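PDB 6AQK: toxin protein from Yersinia entomophaga, which probably acts as an ADP-ribosyltransferase toxin, transferring ADP-ribose from NAD+ to a target molecule through the C-terminal domain of an Rhs polypeptide. Local coordinates for residues 97-102 against 165-170; 169-174 against 185-190; 192-197 against 223-228. All blocks are in the same frame, centred on the assembly; numbering follows the deposited sequence.

How the contacts relate
The three contacts illustrate how strands far apart in sequence come together in what is probably the catalytic domain, and how a two-stranded sheet packs beside the main one. Contact 1 pairs strands 101-106 and 161-167; contact 3 pairs 192-200 and 220-226 in the same five-stranded mixed sheet, where 161-167 adjoins 220-226. The centres of contacts 1 and 3 lie about 11 Å apart. Contact 2, centred about 9 Å from contact 1 and 11 Å from contact 3, joins the loop leaving strand 161-167 to strand 184-187 of the smaller sheet. It begins on P169 and G170, where contact 1 ends, and closes before contact 3 opens. F187 packs against L167 and M226, joining both sheets.

Contact 1: 97-102 against 165-170; sequences ADVNET and FDLEPG
Residues 101-102 and 165-167 run antiparallel, with E101 and D166 forming a non-hydrogen-bonded pair and T102 and F165 the hydrogen-bonded pair beside it. T102 and F165 exchange two backbone bonds, F165 N to T102 O at 2.9 Å and the longer T102 N to F165 O at 3.1 Å. Beyond E101 the ladder gains one more bond, from L167 N to N100 O at 2.9 Å, nearly straight at hydrogen (168°).

L167 does most of the apolar work. Its CD2 lies 3.5 Å from V99 O and also meets V99 CG2, the two side chains lying side by side and pointing the same way, while CD1 turns towards T102 OG1. On that face of the sheet T102 OG1 comes against the root of the F165 side chain, 3.6 Å from both CB and CD2 of F165. With chi1 at 65°, OG1 stands between backbone N and carbonyl carbon, on the side where it meets F165, and it also shares a weak hydrogen bond with T147 OG1. This is the outer edge of the mixed sheet: strand 101-106 is its outermost member on this side, and strand 161-167 passes on to 220-226. The F165 ring meets that of W163, the planes inclined by about 20°, and packs against A224 and M226 of that next strand and M145 of the smaller sheet. On the opposite face the acidic ends of E101 and D166 part: E101 OE2 bonds to H164 NE2, whereas D166 turns to R225 of strand 220-226.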
loop_
_atom_site.group_PDB
_atom_site.type_symbol
_atom_site.label_atom_id
_atom_site.label_comp_id
_atom_site.label_asym_id
_atom_site.label_seq_id
_atom_site.Cartn_x
_atom_site.Cartn_y
_atom_site.Cartn_z
ATOM N N ALA A 97 8.951 3.278 -13.281
ATOM C CA ALA A 97 8.714 4.716 -13.125
ATOM C C ALA A 97 10.071 5.357 -12.970
ATOM O O ALA A 97 10.921 4.758 -12.368
ATOM C CB ALA A 97 7.852 4.988 -11.899
ATOM N N ASP A 98 10.235 6.584 -13.468
ATOM C CA ASP A 98 11.540 7.269 -13.402
ATOM C C ASP A 98 11.496 8.559 -12.557
ATOM O O ASP A 98 12.285 9.463 -12.767
ATOM C CB ASP A 98 12.040 7.609 -14.828
ATOM C CG ASP A 98 11.032 8.453 -15.630
ATOM O OD1 ASP A 98 9.967 8.863 -15.091
ATOM O OD2 ASP A 98 11.293 8.688 -16.829
ATOM N N VAL A 99 10.541 8.659 -11.647
ATOM C CA VAL A 99 10.506 9.776 -10.699
ATOM C C VAL A 99 11.378 9.408 -9.508
ATOM O O VAL A 99 11.630 8.248 -9.273
ATOM C CB VAL A 99 9.039 10.140 -10.302
ATOM C CG1 VAL A 99 8.337 10.764 -11.488
ATOM C CG2 VAL A 99 8.276 8.902 -9.806
ATOM N N ASN A 100 11.810 10.412 -8.761
ATOM C CA ASN A 100 12.632 10.289 -7.550
ATOM C C ASN A 100 11.842 10.002 -6.283
ATOM O O ASN A 100 12.410 9.559 -5.305
ATOM C CB ASN A 100 13.399 11.601 -7.239
ATOM C CG ASN A 100 14.480 11.892 -8.243
ATOM O OD1 ASN A 100 15.085 10.959 -8.827
ATOM N ND2 ASN A 100 14.727 13.197 -8.475
ATOM N N GLU A 101 10.555 10.257 -6.329
ATOM C CA GLU A 101 9.719 10.252 -5.112
ATOM C C GLU A 101 8.246 10.096 -5.517
ATOM O O GLU A 101 7.803 10.578 -6.570
ATOM C CB GLU A 101 9.926 11.505 -4.239
ATOM C CG GLU A 101 9.649 12.793 -4.962
ATOM C CD GLU A 101 9.880 14.082 -4.164
ATOM O OE1 GLU A 101 9.475 15.124 -4.753
ATOM O OE2 GLU A 101 10.423 14.078 -3.028
ATOM N N THR A 102 7.520 9.415 -4.650
ATOM C CA THR A 102 6.069 9.257 -4.791
ATOM C C THR A 102 5.432 9.380 -3.392
ATOM O O THR A 102 6.131 9.550 -2.375
ATOM C CB THR A 102 5.669 7.953 -5.405
ATOM O OG1 THR A 102 6.030 6.869 -4.525
ATOM C CG2 THR A 102 6.241 7.814 -6.718
ATOM N N PHE A 165 7.727 8.686 -0.171
ATOM C CA PHE A 165 8.667 7.680 -0.651
ATOM C C PHE A 165 9.802 8.306 -1.422
ATOM O O PHE A 165 9.599 9.084 -2.344
ATOM C CB PHE A 165 7.949 6.713 -1.529
ATOM C CG PHE A 165 6.987 5.832 -0.759
ATOM C CD1 PHE A 165 7.435 4.989 0.254
ATOM C CD2 PHE A 165 5.648 5.837 -1.064
ATOM C CE1 PHE A 165 6.549 4.221 0.992
ATOM C CE2 PHE A 165 4.779 5.104 -0.321
ATOM C CZ PHE A 165 5.208 4.279 0.650
ATOM N N ASP A 166 10.996 7.978 -0.967
ATOM C CA ASP A 166 12.240 8.207 -1.723
ATOM C C ASP A 166 12.558 6.945 -2.527
ATOM O O ASP A 166 12.787 5.880 -1.959
ATOM C CB ASP A 166 13.344 8.548 -0.703
ATOM C CG ASP A 166 14.704 8.726 -1.325
ATOM O OD1 ASP A 166 14.794 8.898 -2.555
ATOM O OD2 ASP A 166 15.700 8.716 -0.555
ATOM N N LEU A 167 12.575 7.084 -3.845
ATOM C CA LEU A 167 12.802 5.915 -4.713
ATOM C C LEU A 167 14.298 5.721 -4.955
ATOM O O LEU A 167 14.880 6.516 -5.586
ATOM C CB LEU A 167 12.046 6.082 -6.000
ATOM C CG LEU A 167 10.608 5.594 -5.976
ATOM C CD1 LEU A 167 9.817 5.932 -4.739
ATOM C CD2 LEU A 167 9.889 6.009 -7.252
ATOM N N GLU A 168 14.885 4.629 -4.487
ATOM C CA GLU A 168 16.355 4.412 -4.701
ATOM C C GLU A 168 16.501 3.838 -6.124
ATOM O O GLU A 168 15.616 3.109 -6.580
ATOM C CB GLU A 168 16.911 3.413 -3.730
ATOM C CG GLU A 168 17.018 3.931 -2.293
ATOM C CD GLU A 168 17.759 2.953 -1.366
ATOM O OE1 GLU A 168 18.076 1.778 -1.736
ATOM O OE2 GLU A 168 18.020 3.373 -0.224
ATOM N N PRO A 169 17.632 4.115 -6.808
ATOM C CA PRO A 169 17.870 3.484 -8.120
ATOM C C PRO A 169 17.684 1.959 -8.071
ATOM O O PRO A 169 18.143 1.326 -7.153
ATOM C CB PRO A 169 19.349 3.881 -8.404
ATOM C CG PRO A 169 19.455 5.223 -7.758
ATOM C CD PRO A 169 18.755 5.013 -6.416
ATOM N N GLY A 170 17.001 1.389 -9.039
ATOM C CA GLY A 170 16.737 -0.070 -9.029
ATOM C C GLY A 170 15.466 -0.444 -8.254
ATOM O O GLY A 170 15.170 -1.622 -8.074
#

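Contact 2: 169-174 against 185-190; sequences PGHAGV and VTFPLY
The F187 ring lies with one face over G173, whose CA stands 3.6 Å from the ring centroid and 21° off the ring normal, a CH-pi contact displaced toward the rim on the CD2-CE2 side. A chi1 of -68° puts CG beside the backbone N, and the ring end comes nearer the loop, over G173. Its CE2 comes within 3.4 Å of G173 N. Having no side chain, G173 lets both the ring and V185 come right up to its CA, which lies 3.9 Å from V185 CG1.

The same G173 N-H is spoken for: it donates to H171 ND1 at 3.0 Å, nearly within the imidazole plane, so the histidine ring is held edge-on to the loop backbone. Further along, A172 CB rests on the P188 ring, 3.6 Å from P188 CD, and W91 binds A172 O through its indole N-H while touching P188 and V174. V174 turns its CG2 to within 3.4 Å of T186 O.

That oxygen also takes V174 N-H at 2.8 Å, and T186 N returns an equally short bond to V174 O. On its other side strand 184-187 pairs with 145-148, V185 bonding to T147 and F187 to M145. The two reciprocal bonds are those of a single antiparallel bridge, by which an otherwise irregular loop docks on the edge of a two-stranded sheet.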
loop_
_atom_site.group_PDB
_atom_site.type_symbol
_atom_site.label_atom_id
_atom_site.label_comp_id
_atom_site.label_asym_id
_atom_site.label_seq_id
_atom_site.Cartn_x
_atom_site.Cartn_y
_atom_site.Cartn_z
ATOM N N PRO A 169 17.632 4.115 -6.808
ATOM C CA PRO A 169 17.870 3.484 -8.120
ATOM C C PRO A 169 17.684 1.959 -8.071
ATOM O O PRO A 169 18.143 1.326 -7.153
ATOM C CB PRO A 169 19.349 3.881 -8.404
ATOM C CG PRO A 169 19.455 5.223 -7.758
ATOM C CD PRO A 169 18.755 5.013 -6.416
ATOM N N GLY A 170 17.001 1.389 -9.039
ATOM C CA GLY A 170 16.737 -0.070 -9.029
ATOM C C GLY A 170 15.466 -0.444 -8.254
ATOM O O GLY A 170 15.170 -1.622 -8.074
ATOM N N HIS A 171 14.722 0.571 -7.786
ATOM C CA HIS A 171 13.421 0.301 -7.076
ATOM C C HIS A 171 12.453 -0.388 -7.986
ATOM O O HIS A 171 12.628 -0.421 -9.217
ATOM C CB HIS A 171 12.800 1.585 -6.591
ATOM C CG HIS A 171 12.406 2.490 -7.684
ATOM N ND1 HIS A 171 11.236 2.325 -8.408
ATOM C CD2 HIS A 171 13.082 3.503 -8.275
ATOM C CE1 HIS A 171 11.212 3.220 -9.378
ATOM N NE2 HIS A 171 12.324 3.957 -9.312
ATOM N N ALA A 172 11.386 -0.911 -7.407
ATOM C CA ALA A 172 10.436 -1.768 -8.111
ATOM C C ALA A 172 9.144 -1.057 -8.540
ATOM O O ALA A 172 8.217 -1.701 -8.956
ATOM C CB ALA A 172 10.101 -2.974 -7.204
ATOM N N GLY A 173 9.101 0.270 -8.509
ATOM C CA GLY A 173 7.883 1.010 -8.838
ATOM C C GLY A 173 7.687 1.043 -10.345
ATOM O O GLY A 173 8.609 1.355 -11.097
ATOM N N VAL A 174 6.464 0.784 -10.783
ATOM C CA VAL A 174 6.173 0.829 -12.170
ATOM C C VAL A 174 5.054 1.783 -12.530
ATOM O O VAL A 174 4.062 1.974 -11.769
ATOM C CB VAL A 174 5.802 -0.564 -12.624
ATOM C CG1 VAL A 174 6.940 -1.528 -12.390
ATOM C CG2 VAL A 174 4.531 -1.100 -12.000
ATOM N N VAL A 185 2.063 5.261 -9.588
ATOM C CA VAL A 185 3.205 4.367 -9.636
ATOM C C VAL A 185 2.938 3.227 -8.665
ATOM O O VAL A 185 2.713 3.475 -7.502
ATOM C CB VAL A 185 4.493 5.126 -9.211
ATOM C CG1 VAL A 185 5.660 4.179 -9.072
ATOM C CG2 VAL A 185 4.786 6.297 -10.144
ATOM N N THR A 186 3.020 1.999 -9.128
ATOM C CA THR A 186 2.731 0.854 -8.296
ATOM C C THR A 186 3.912 -0.002 -7.906
ATOM O O THR A 186 4.897 -0.180 -8.706
ATOM C CB THR A 186 1.716 -0.016 -9.090
ATOM O OG1 THR A 186 0.694 0.844 -9.617
ATOM C CG2 THR A 186 1.059 -1.126 -8.210
ATOM N N PHE A 187 3.821 -0.607 -6.717
ATOM C CA PHE A 187 4.901 -1.412 -6.171
ATOM C C PHE A 187 4.374 -2.773 -5.946
ATOM O O PHE A 187 3.177 -2.941 -5.725
ATOM C CB PHE A 187 5.463 -0.811 -4.912
ATOM C CG PHE A 187 6.198 0.467 -5.160
ATOM C CD1 PHE A 187 5.503 1.655 -5.364
ATOM C CD2 PHE A 187 7.563 0.451 -5.347
ATOM C CE1 PHE A 187 6.184 2.833 -5.592
ATOM C CE2 PHE A 187 8.260 1.627 -5.562
ATOM C CZ PHE A 187 7.565 2.814 -5.718
ATOM N N PRO A 188 5.237 -3.786 -6.061
ATOM C CA PRO A 188 4.742 -5.126 -5.970
ATOM C C PRO A 188 4.502 -5.664 -4.573
ATOM O O PRO A 188 5.020 -5.149 -3.575
ATOM C CB PRO A 188 5.850 -5.928 -6.704
ATOM C CG PRO A 188 7.065 -5.195 -6.287
ATOM C CD PRO A 188 6.665 -3.769 -6.368
ATOM N N LEU A 189 3.688 -6.706 -4.494
ATOM C CA LEU A 189 3.549 -7.444 -3.228
ATOM C C LEU A 189 4.947 -7.842 -2.682
ATOM O O LEU A 189 5.820 -8.292 -3.453
ATOM C CB LEU A 189 2.706 -8.685 -3.454
ATOM C CG LEU A 189 2.309 -9.465 -2.165
ATOM C CD1 LEU A 189 1.578 -8.564 -1.157
ATOM C CD2 LEU A 189 1.445 -10.654 -2.540
ATOM N N TYR A 190 5.186 -7.646 -1.397
ATOM C CA TYR A 190 6.503 -7.892 -0.744
ATOM C C TYR A 190 7.599 -6.922 -1.121
ATOM O O TYR A 190 8.745 -7.111 -0.733
ATOM C CB TYR A 190 7.008 -9.345 -0.834
ATOM C CG TYR A 190 5.917 -10.392 -0.684
ATOM C CD1 TYR A 190 5.068 -10.406 0.412
ATOM C CD2 TYR A 190 5.796 -11.433 -1.613
ATOM C CE1 TYR A 190 4.066 -11.361 0.562
ATOM C CE2 TYR A 190 4.774 -12.401 -1.473
ATOM C CZ TYR A 190 3.942 -12.383 -0.386
ATOM O OH TYR A 190 2.964 -13.342 -0.223
#

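Contact 3: 192-197 against 223-228; sequences RMKITS and KARMLP
R192 O accepts a nearly straight bond from L227 N (3.0 Å), the first rung of an antiparallel ladder that runs through K194 and R225 and ends in a classic beta bulge, where T196 and S197 both face K223. K194 and R225 exchange two bonds, R225 N to K194 O at 2.9 Å and K194 N to R225 O at 3.0 Å. In the bulge, K223 O receives T196 N at 2.9 Å and a weak bond from S197 N, and K223 N donates back to S197 O.

Side chains divide between the two faces. With M193 and M226 on one, the thioether groups lie side by side: M193 CE is 3.8 Å from M226 SD, and I195 CD1 touches A224 CB. F165 and L167 of strand 161-167 cover M226, and F165 with W163 reaches M193. The other face carries the aliphatic parts of K194 and R225, which run alongside each other with their CD atoms 4.0 Å apart, and T196 CG2 meets the same R225 chain.

Outer partners probably fix the charged ends. K194 NZ forms a salt bridge with D136 of strand 131-140, and R225 NE one with E168 OE2, just past strand 161-167; D166 adds a second carboxylate, modelled unusually close to R225 NH1. R192 NH2 forms a salt bridge with E138 of strand 131-140. A bend at chi3 (-20°) turns the R192 guanidinium back over L227, whose CD1 stands 3.7 Å from its plane, and toward P228. At the edge of that group, in its plane, R192 NH1 makes a weak bond to P228 O at 3.3 Å.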
loop_
_atom_site.group_PDB
_atom_site.type_symbol
_atom_site.label_atom_id
_atom_site.label_comp_id
_atom_site.label_asym_id
_atom_site.label_seq_id
_atom_site.Cartn_x
_atom_site.Cartn_y
_atom_site.Cartn_z
ATOM N N ARG A 192 10.250 -4.249 -0.853
ATOM C CA ARG A 192 11.076 -3.881 0.276
ATOM C C ARG A 192 11.155 -2.395 0.439
ATOM O O ARG A 192 11.480 -1.681 -0.502
ATOM C CB ARG A 192 12.510 -4.469 0.109
ATOM C CG ARG A 192 12.513 -5.992 0.282
ATOM C CD ARG A 192 13.865 -6.694 0.163
ATOM N NE ARG A 192 14.844 -5.880 -0.538
ATOM C CZ ARG A 192 15.935 -5.304 -0.009
ATOM N NH1 ARG A 192 16.725 -4.597 -0.797
ATOM N NH2 ARG A 192 16.276 -5.437 1.279
ATOM N N MET A 193 10.920 -1.954 1.656
ATOM C CA MET A 193 11.058 -0.543 2.012
ATOM C C MET A 193 11.750 -0.400 3.377
ATOM O O MET A 193 11.707 -1.292 4.224
ATOM C CB MET A 193 9.721 0.161 2.002
ATOM C CG MET A 193 8.721 -0.257 3.044
ATOM S SD MET A 193 7.178 0.748 3.047
ATOM C CE MET A 193 6.591 0.401 1.411
ATOM N N LYS A 194 12.367 0.747 3.569
ATOM C CA LYS A 194 13.040 1.084 4.811
ATOM C C LYS A 194 12.351 2.304 5.384
ATOM O O LYS A 194 12.357 3.312 4.710
ATOM C CB LYS A 194 14.502 1.361 4.515
ATOM C CG LYS A 194 15.333 1.734 5.727
ATOM C CD LYS A 194 16.680 2.148 5.157
ATOM C CE LYS A 194 17.608 2.824 6.150
ATOM N NZ LYS A 194 18.282 1.762 6.944
ATOM N N ILE A 195 11.694 2.146 6.528
ATOM C CA ILE A 195 11.031 3.255 7.201
ATOM C C ILE A 195 12.163 4.052 7.846
ATOM O O ILE A 195 12.934 3.500 8.670
ATOM C CB ILE A 195 10.059 2.819 8.286
ATOM C CG1 ILE A 195 9.062 1.752 7.759
ATOM C CG2 ILE A 195 9.315 4.050 8.869
ATOM C CD1 ILE A 195 8.317 2.158 6.518
ATOM N N THR A 196 12.242 5.337 7.507
ATOM C CA THR A 196 13.250 6.168 8.118
ATOM C C THR A 196 12.762 7.173 9.126
ATOM O O THR A 196 13.562 7.627 9.967
ATOM C CB THR A 196 14.102 6.888 7.074
ATOM O OG1 THR A 196 13.280 7.801 6.353
ATOM C CG2 THR A 196 14.628 5.856 6.073
ATOM N N SER A 197 11.491 7.547 9.096
ATOM C CA SER A 197 11.009 8.615 9.999
ATOM C C SER A 197 9.501 8.567 10.119
ATOM O O SER A 197 8.802 8.332 9.081
ATOM C CB SER A 197 11.360 9.979 9.401
ATOM O OG SER A 197 11.046 10.900 10.401
ATOM N N LYS A 223 7.981 8.646 6.278
ATOM C CA LYS A 223 9.054 8.709 5.306
ATOM C C LYS A 223 9.712 7.331 5.198
ATOM O O LYS A 223 10.095 6.738 6.194
ATOM C CB LYS A 223 10.124 9.710 5.755
ATOM C CG LYS A 223 9.534 11.110 5.867
ATOM C CD LYS A 223 10.567 12.223 5.997
ATOM C CE LYS A 223 11.354 12.468 4.718
ATOM N NZ LYS A 223 12.492 13.391 5.077
ATOM N N ALA A 224 9.876 6.883 3.964
ATOM C CA ALA A 224 10.438 5.595 3.657
ATOM C C ALA A 224 11.167 5.599 2.337
ATOM O O ALA A 224 10.890 6.415 1.455
ATOM C CB ALA A 224 9.335 4.558 3.621
ATOM N N ARG A 225 12.099 4.651 2.184
ATOM C CA ARG A 225 12.855 4.467 0.981
ATOM C C ARG A 225 12.421 3.236 0.328
ATOM O O ARG A 225 12.255 2.224 1.005
ATOM C CB ARG A 225 14.338 4.331 1.303
ATOM C CG ARG A 225 14.856 5.407 2.240
ATOM C CD ARG A 225 16.350 5.233 2.619
ATOM N NE ARG A 225 17.262 5.225 1.477
ATOM C CZ ARG A 225 17.593 6.284 0.728
ATOM N NH1 ARG A 225 17.072 7.482 0.961
ATOM N NH2 ARG A 225 18.450 6.142 -0.284
ATOM N N MET A 226 12.178 3.312 -0.980
ATOM C CA MET A 226 11.826 2.077 -1.741
ATOM C C MET A 226 13.172 1.472 -2.204
ATOM O O MET A 226 13.951 2.143 -2.809
ATOM C CB MET A 226 10.925 2.425 -2.903
ATOM C CG MET A 226 9.619 3.080 -2.467
ATOM S SD MET A 226 8.672 1.940 -1.438
ATOM C CE MET A 226 6.988 2.198 -2.011
ATOM N N LEU A 227 13.417 0.232 -1.852
ATOM C CA LEU A 227 14.742 -0.410 -2.021
ATOM C C LEU A 227 14.769 -1.225 -3.296
ATOM O O LEU A 227 13.698 -1.616 -3.792
ATOM C CB LEU A 227 15.021 -1.360 -0.849
ATOM C CG LEU A 227 14.906 -0.752 0.572
ATOM C CD1 LEU A 227 15.147 -1.757 1.700
ATOM C CD2 LEU A 227 15.838 0.432 0.680
ATOM N N PRO A 228 15.995 -1.508 -3.794
ATOM C CA PRO A 228 16.140 -2.213 -5.050
ATOM C C PRO A 228 15.571 -3.581 -4.976
ATOM O O PRO A 228 15.519 -4.178 -3.878
ATOM C CB PRO A 228 17.645 -2.205 -5.340
ATOM C CG PRO A 228 18.212 -1.119 -4.504
ATOM C CD PRO A 228 17.291 -0.960 -3.313
HETATM O O HOH W 1 11.568 -4.160 -3.497
#